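Local coordinates for protein pectate lyase (Paenibacillus sp. 0602, PDB 5GT5) that cleaves polygalacturonate by elimination, probably internally and probably partly methylated pectins too, with calcium the likely cofactor, as a secreted polysaccharide lyase of family 1, at residues E137-D145 with S217-R225. The protein carries 1 engineered substitution. Residues are numbered along the deposited sequence; the frame is centred on the assembly and turned at random.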
ATOM      1  N   GLU A 137     -14.641  27.316  15.456  1.00  6.35           N
ATOM      2  CA  GLU A 137     -14.912  28.491  16.294  1.00  7.97           C
ATOM      3  C   GLU A 137     -14.206  29.675  15.677  1.00  7.14           C
ATOM      4  O   GLU A 137     -13.345  29.516  14.832  1.00  6.78           O
ATOM      5  CB  GLU A 137     -14.490  28.267  17.751  1.00  7.04           C
ATOM      6  CG  GLU A 137     -12.970  28.204  17.944  1.00  7.10           C
ATOM      7  CD  GLU A 137     -12.584  28.179  19.409  1.00  6.66           C
ATOM      8  OE1 GLU A 137     -13.489  27.999  20.271  1.00  8.83           O
ATOM      9  OE2 GLU A 137     -11.378  28.336  19.693  1.00  8.04           O
ATOM     10  N   TRP A 138     -14.636  30.866  16.079  1.00  7.15           N
ATOM     11  CA  TRP A 138     -14.063  32.122  15.615  1.00  6.10           C
ATOM     12  C   TRP A 138     -12.607  32.273  16.067  1.00  8.26           C
ATOM     13  O   TRP A 138     -12.240  31.908  17.184  1.00  8.12           O
ATOM     14  CB  TRP A 138     -14.960  33.235  16.180  1.00  6.14           C
ATOM     15  CG  TRP A 138     -14.494  34.656  15.933  1.00  5.95           C
ATOM     16  CD1 TRP A 138     -13.743  35.427  16.777  1.00  7.10           C
ATOM     17  CD2 TRP A 138     -14.786  35.477  14.786  1.00  6.07           C
ATOM     18  NE1 TRP A 138     -13.555  36.678  16.230  1.00  6.52           N
ATOM     19  CE2 TRP A 138     -14.185  36.737  15.012  1.00  7.20           C
ATOM     20  CE3 TRP A 138     -15.511  35.273  13.608  1.00  8.01           C
ATOM     21  CZ2 TRP A 138     -14.259  37.787  14.088  1.00  8.58           C
ATOM     22  CZ3 TRP A 138     -15.616  36.335  12.677  1.00  7.62           C
ATOM     23  CH2 TRP A 138     -14.977  37.574  12.927  1.00  8.64           C
ATOM     24  N   ASP A 139     -11.787  32.833  15.189  1.00  6.43           N
ATOM     25  CA  ASP A 139     -10.377  33.021  15.513  1.00  7.91           C
ATOM     26  C   ASP A 139     -10.008  34.459  15.890  1.00  7.72           C
ATOM     27  O   ASP A 139      -9.826  35.309  15.003  1.00  9.56           O
ATOM     28  CB  ASP A 139      -9.517  32.605  14.332  1.00  9.34           C
ATOM     29  CG  ASP A 139      -8.073  32.922  14.540  1.00  7.69           C
ATOM     30  OD1 ASP A 139      -7.602  32.944  15.716  1.00  8.70           O
ATOM     31  OD2 ASP A 139      -7.381  33.188  13.516  1.00  8.32           O
ATOM     32  N   GLU A 140      -9.848  34.711  17.190  1.00  8.28           N
ATOM     33  CA  GLU A 140      -9.193  35.934  17.638  1.00  6.93           C
ATOM     34  C   GLU A 140      -7.676  35.793  17.728  1.00 10.04           C
ATOM     35  O   GLU A 140      -6.940  36.735  17.352  1.00 11.13           O
ATOM     36  CB  GLU A 140      -9.719  36.354  18.997  1.00  9.33           C
ATOM     37  CG  GLU A 140     -11.156  36.864  18.967  1.00  9.08           C
ATOM     38  CD  GLU A 140     -11.293  38.282  18.425  1.00  7.45           C
ATOM     39  OE1 GLU A 140     -10.314  39.085  18.524  1.00 11.44           O
ATOM     40  OE2 GLU A 140     -12.396  38.617  17.902  1.00  9.32           O
ATOM     41  N   SER A 141      -7.195  34.651  18.223  1.00  9.61           N
ATOM     42  CA  SER A 141      -5.776  34.481  18.540  1.00 11.08           C
ATOM     43  C   SER A 141      -4.840  34.755  17.381  1.00 10.59           C
ATOM     44  O   SER A 141      -3.791  35.413  17.550  1.00 12.96           O
ATOM     45  CB  SER A 141      -5.545  33.062  19.078  1.00 13.33           C
ATOM     46  OG  SER A 141      -4.192  32.899  19.465  1.00 20.19           O
ATOM     47  N   THR A 142      -5.207  34.278  16.196  1.00  8.70           N
ATOM     48  CA  THR A 142      -4.388  34.516  15.014  1.00 10.47           C
ATOM     49  C   THR A 142      -5.049  35.412  13.969  1.00  9.39           C
ATOM     50  O   THR A 142      -4.727  35.340  12.778  1.00  9.92           O
ATOM     51  CB  THR A 142      -3.828  33.204  14.405  1.00 11.89           C
ATOM     52  OG1 THR A 142      -4.892  32.295  14.078  1.00  9.35           O
ATOM     53  CG2 THR A 142      -2.937  32.497  15.409  1.00 13.33           C
ATOM     54  N   LYS A 143      -5.972  36.250  14.454  1.00  8.25           N
ATOM     55  CA  LYS A 143      -6.425  37.432  13.705  1.00  9.98           C
ATOM     56  C   LYS A 143      -7.015  37.087  12.358  1.00  8.93           C
ATOM     57  O   LYS A 143      -6.866  37.829  11.389  1.00 10.00           O
ATOM     58  CB  LYS A 143      -5.278  38.448  13.566  1.00 13.56           C
ATOM     59  CG  LYS A 143      -4.800  38.997  14.922  1.00 13.42           C
ATOM     60  CD  LYS A 143      -3.735  40.058  14.763  1.00 22.25           C
ATOM     61  CE  LYS A 143      -3.095  40.370  16.099  1.00 33.32           C
ATOM     62  NZ  LYS A 143      -4.094  40.883  17.061  1.00 44.51           N
ATOM     63  N   GLY A 144      -7.726  35.967  12.304  1.00  7.54           N
ATOM     64  CA  GLY A 144      -8.365  35.535  11.089  1.00  7.40           C
ATOM     65  C   GLY A 144      -7.603  34.514  10.274  1.00  9.96           C
ATOM     66  O   GLY A 144      -8.150  34.011   9.285  1.00 10.01           O
ATOM     67  N   ASP A 145      -6.374  34.215  10.682  1.00  8.04           N
ATOM     68  CA  ASP A 145      -5.555  33.220   9.986  1.00 10.90           C
ATOM     69  C   ASP A 145      -5.902  31.760  10.298  1.00 10.28           C
ATOM     70  O   ASP A 145      -5.505  30.883   9.544  1.00 12.07           O
ATOM     71  CB  ASP A 145      -4.075  33.426  10.284  1.00  9.40           C
ATOM     72  CG  ASP A 145      -3.535  34.685   9.670  1.00 18.77           C
ATOM     73  OD1 ASP A 145      -4.214  35.256   8.787  1.00 21.58           O
ATOM     74  OD2 ASP A 145      -2.437  35.084  10.088  1.00 21.46           O
ATOM     75  N   SER A 217     -14.627  41.728  24.627  1.00 13.51           N
ATOM     76  CA  SER A 217     -13.834  40.537  24.885  1.00 18.37           C
ATOM     77  C   SER A 217     -13.290  39.912  23.618  1.00 15.40           C
ATOM     78  O   SER A 217     -12.542  38.937  23.679  1.00 15.89           O
ATOM     79  CB  SER A 217     -14.677  39.505  25.609  1.00 14.94           C
ATOM     80  OG  SER A 217     -15.099  39.978  26.870  1.00 21.04           O
ATOM     81  N   TYR A 218     -13.682  40.465  22.474  1.00 13.54           N
ATOM     82  CA  TYR A 218     -13.294  39.913  21.170  1.00 10.31           C
ATOM     83  C   TYR A 218     -12.821  41.035  20.269  1.00 10.00           C
ATOM     84  O   TYR A 218     -13.600  41.589  19.487  1.00 10.55           O
ATOM     85  CB  TYR A 218     -14.487  39.164  20.563  1.00 10.90           C
ATOM     86  CG  TYR A 218     -15.044  38.110  21.496  1.00 10.78           C
ATOM     87  CD1 TYR A 218     -14.515  36.821  21.519  1.00 12.74           C
ATOM     88  CD2 TYR A 218     -16.094  38.411  22.359  1.00 12.30           C
ATOM     89  CE1 TYR A 218     -15.016  35.866  22.388  1.00 13.60           C
ATOM     90  CE2 TYR A 218     -16.593  37.465  23.225  1.00 13.06           C
ATOM     91  CZ  TYR A 218     -16.053  36.202  23.236  1.00 13.60           C
ATOM     92  OH  TYR A 218     -16.552  35.243  24.100  1.00 17.61           O
ATOM     93  N   PRO A 219     -11.537  41.396  20.374  1.00  9.83           N
ATOM     94  CA  PRO A 219     -11.055  42.618  19.697  1.00  9.47           C
ATOM     95  C   PRO A 219     -11.234  42.650  18.172  1.00 10.19           C
ATOM     96  O   PRO A 219     -11.609  43.706  17.634  1.00 11.78           O
ATOM     97  CB  PRO A 219      -9.573  42.668  20.059  1.00 10.69           C
ATOM     98  CG  PRO A 219      -9.431  41.783  21.275  1.00 14.64           C
ATOM     99  CD  PRO A 219     -10.523  40.772  21.244  1.00 11.95           C
ATOM    100  N   MET A 220     -10.995  41.536  17.482  1.00  7.97           N
ATOM    101  CA  MET A 220     -11.207  41.531  16.041  1.00  7.56           C
ATOM    102  C   MET A 220     -12.677  41.711  15.684  1.00  7.92           C
ATOM    103  O   MET A 220     -13.005  42.537  14.839  1.00  7.88           O
ATOM    104  CB  MET A 220     -10.677  40.226  15.438  1.00  8.68           C
ATOM    105  CG  MET A 220     -10.895  40.165  13.938  1.00  6.59           C
ATOM    106  SD  MET A 220     -10.189  38.616  13.379  1.00 12.39           S
ATOM    107  CE  MET A 220     -10.804  38.581  11.724  1.00 12.63           C
ATOM    108  N   TYR A 221     -13.540  40.912  16.301  1.00  6.59           N
ATOM    109  CA  TYR A 221     -14.969  41.052  16.083  1.00  6.16           C
ATOM    110  C   TYR A 221     -15.428  42.481  16.374  1.00  8.19           C
ATOM    111  O   TYR A 221     -16.160  43.115  15.567  1.00  7.36           O
ATOM    112  CB  TYR A 221     -15.732  40.036  16.947  1.00  7.52           C
ATOM    113  CG  TYR A 221     -17.225  40.136  16.729  1.00  5.99           C
ATOM    114  CD1 TYR A 221     -17.823  39.561  15.624  1.00  6.37           C
ATOM    115  CD2 TYR A 221     -18.034  40.860  17.616  1.00  8.07           C
ATOM    116  CE1 TYR A 221     -19.185  39.685  15.386  1.00  7.87           C
ATOM    117  CE2 TYR A 221     -19.394  40.966  17.405  1.00  7.72           C
ATOM    118  CZ  TYR A 221     -19.972  40.369  16.299  1.00  8.54           C
ATOM    119  OH  TYR A 221     -21.317  40.496  16.043  1.00  9.05           O
ATOM    120  N   ASN A 222     -14.962  43.012  17.502  1.00  7.10           N
ATOM    121  CA  ASN A 222     -15.304  44.386  17.885  1.00  7.76           C
ATOM    122  C   ASN A 222     -14.862  45.399  16.826  1.00 10.27           C
ATOM    123  O   ASN A 222     -15.626  46.275  16.414  1.00  8.93           O
ATOM    124  CB  ASN A 222     -14.699  44.699  19.260  1.00 10.49           C
ATOM    125  CG  ASN A 222     -15.214  45.994  19.860  1.00 15.09           C
ATOM    126  OD1 ASN A 222     -16.416  46.267  19.868  1.00 13.60           O
ATOM    127  ND2 ASN A 222     -14.292  46.812  20.356  1.00 34.17           N
ATOM    128  N   TYR A 223     -13.650  45.237  16.312  1.00 10.20           N
ATOM    129  CA  TYR A 223     -13.160  46.116  15.270  1.00  8.17           C
ATOM    130  C   TYR A 223     -14.011  46.030  13.995  1.00  8.70           C
ATOM    131  O   TYR A 223     -14.344  47.040  13.383  1.00  8.69           O
ATOM    132  CB  TYR A 223     -11.708  45.776  14.964  1.00  8.40           C
ATOM    133  CG  TYR A 223     -11.111  46.661  13.921  1.00  9.29           C
ATOM    134  CD1 TYR A 223     -10.801  47.984  14.200  1.00  8.65           C
ATOM    135  CD2 TYR A 223     -10.880  46.190  12.626  1.00  8.82           C
ATOM    136  CE1 TYR A 223     -10.250  48.803  13.218  1.00 10.19           C
ATOM    137  CE2 TYR A 223     -10.332  47.005  11.635  1.00 11.53           C
ATOM    138  CZ  TYR A 223     -10.051  48.311  11.932  1.00  9.49           C
ATOM    139  OH  TYR A 223      -9.516  49.119  10.937  1.00 13.17           O
ATOM    140  N   LEU A 224     -14.340  44.811  13.577  1.00  8.15           N
ATOM    141  CA  LEU A 224     -15.160  44.625  12.387  1.00  6.49           C
ATOM    142  C   LEU A 224     -16.529  45.292  12.510  1.00  8.55           C
ATOM    143  O   LEU A 224     -17.054  45.818  11.523  1.00  8.99           O
ATOM    144  CB  LEU A 224     -15.334  43.144  12.088  1.00  6.62           C
ATOM    145  CG  LEU A 224     -14.052  42.377  11.787  1.00  6.04           C
ATOM    146  CD1 LEU A 224     -14.398  40.880  11.728  1.00 10.63           C
ATOM    147  CD2 LEU A 224     -13.434  42.881  10.458  1.00  9.17           C
ATOM    148  N   ARG A 225     -17.124  45.231  13.703  1.00  8.76           N
ATOM    149  CA  ARG A 225     -18.427  45.868  13.969  1.00  7.08           C
ATOM    150  C   ARG A 225     -18.336  47.376  14.166  1.00 11.24           C
ATOM    151  O   ARG A 225     -19.347  48.074  14.093  1.00 11.36           O
ATOM    152  CB  ARG A 225     -19.039  45.260  15.234  1.00  7.47           C
ATOM    153  CG  ARG A 225     -19.441  43.787  15.104  1.00  8.12           C
ATOM    154  CD  ARG A 225     -20.754  43.589  14.346  1.00  9.44           C
ATOM    155  NE  ARG A 225     -21.870  44.071  15.192  1.00  8.39           N
ATOM    156  CZ  ARG A 225     -22.526  45.217  14.969  1.00 10.94           C
ATOM    157  NH1 ARG A 225     -22.262  45.981  13.905  1.00  9.59           N
ATOM    158  NH2 ARG A 225     -23.485  45.594  15.816  1.00 11.95           N
TER
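Glu-140 sets its carboxylate against the start of helix 219-225, in a loop region outside the parallel beta-helix of this pectate lyase, and takes the backbone N-H groups of the first turn in bidentate fashion. OE1 accepts from Met-220 N at 2.7 Å and OE2 from Tyr-221 N at 3.0 Å, both nearly straight and both on syn lone pairs. The bend at chi2 (-77°) turns the carboxylate back toward the helix, where the positive end of the helix dipole would probably steady its negative charge. OE2 has a second donor within its own loop: the indole NE1 of Trp-138, 2.8 Å away, reaches it from above the carboxylate plane, while the oxygen lies close to the plane of the indole. A glutamine here would probably leave one of the two helix N-H groups facing an NH2 group, without its acceptor.

That same indole is a packing surface for the helix. Tyr-221 turns a ring edge toward its face in a T-shaped stack, planes at 85°, and Leu-224 CD1 meets the rim at CH2, 3.6 Å away. Helices 203-212 and 233-241 add Met-211 and Ile-236 around the Trp-138 side chain, and the Tyr-221 hydroxyl is hydrogen-bonded to Glu-212.

Met-220, extended with CG anti to its backbone N (chi1 179°), reaches past the indole in an oblique Met-aromatic contact to the turn beyond, its SD 3.7 Å from Asp-139 O and its CE 4.0 Å from Gly-144 CA. An Asx motif shapes that turn: Asp-139 OD1 accepts from Thr-142 N at 2.8 Å, and its OD2 takes the hydroxyl OG1 of Thr-142 at 2.7 Å.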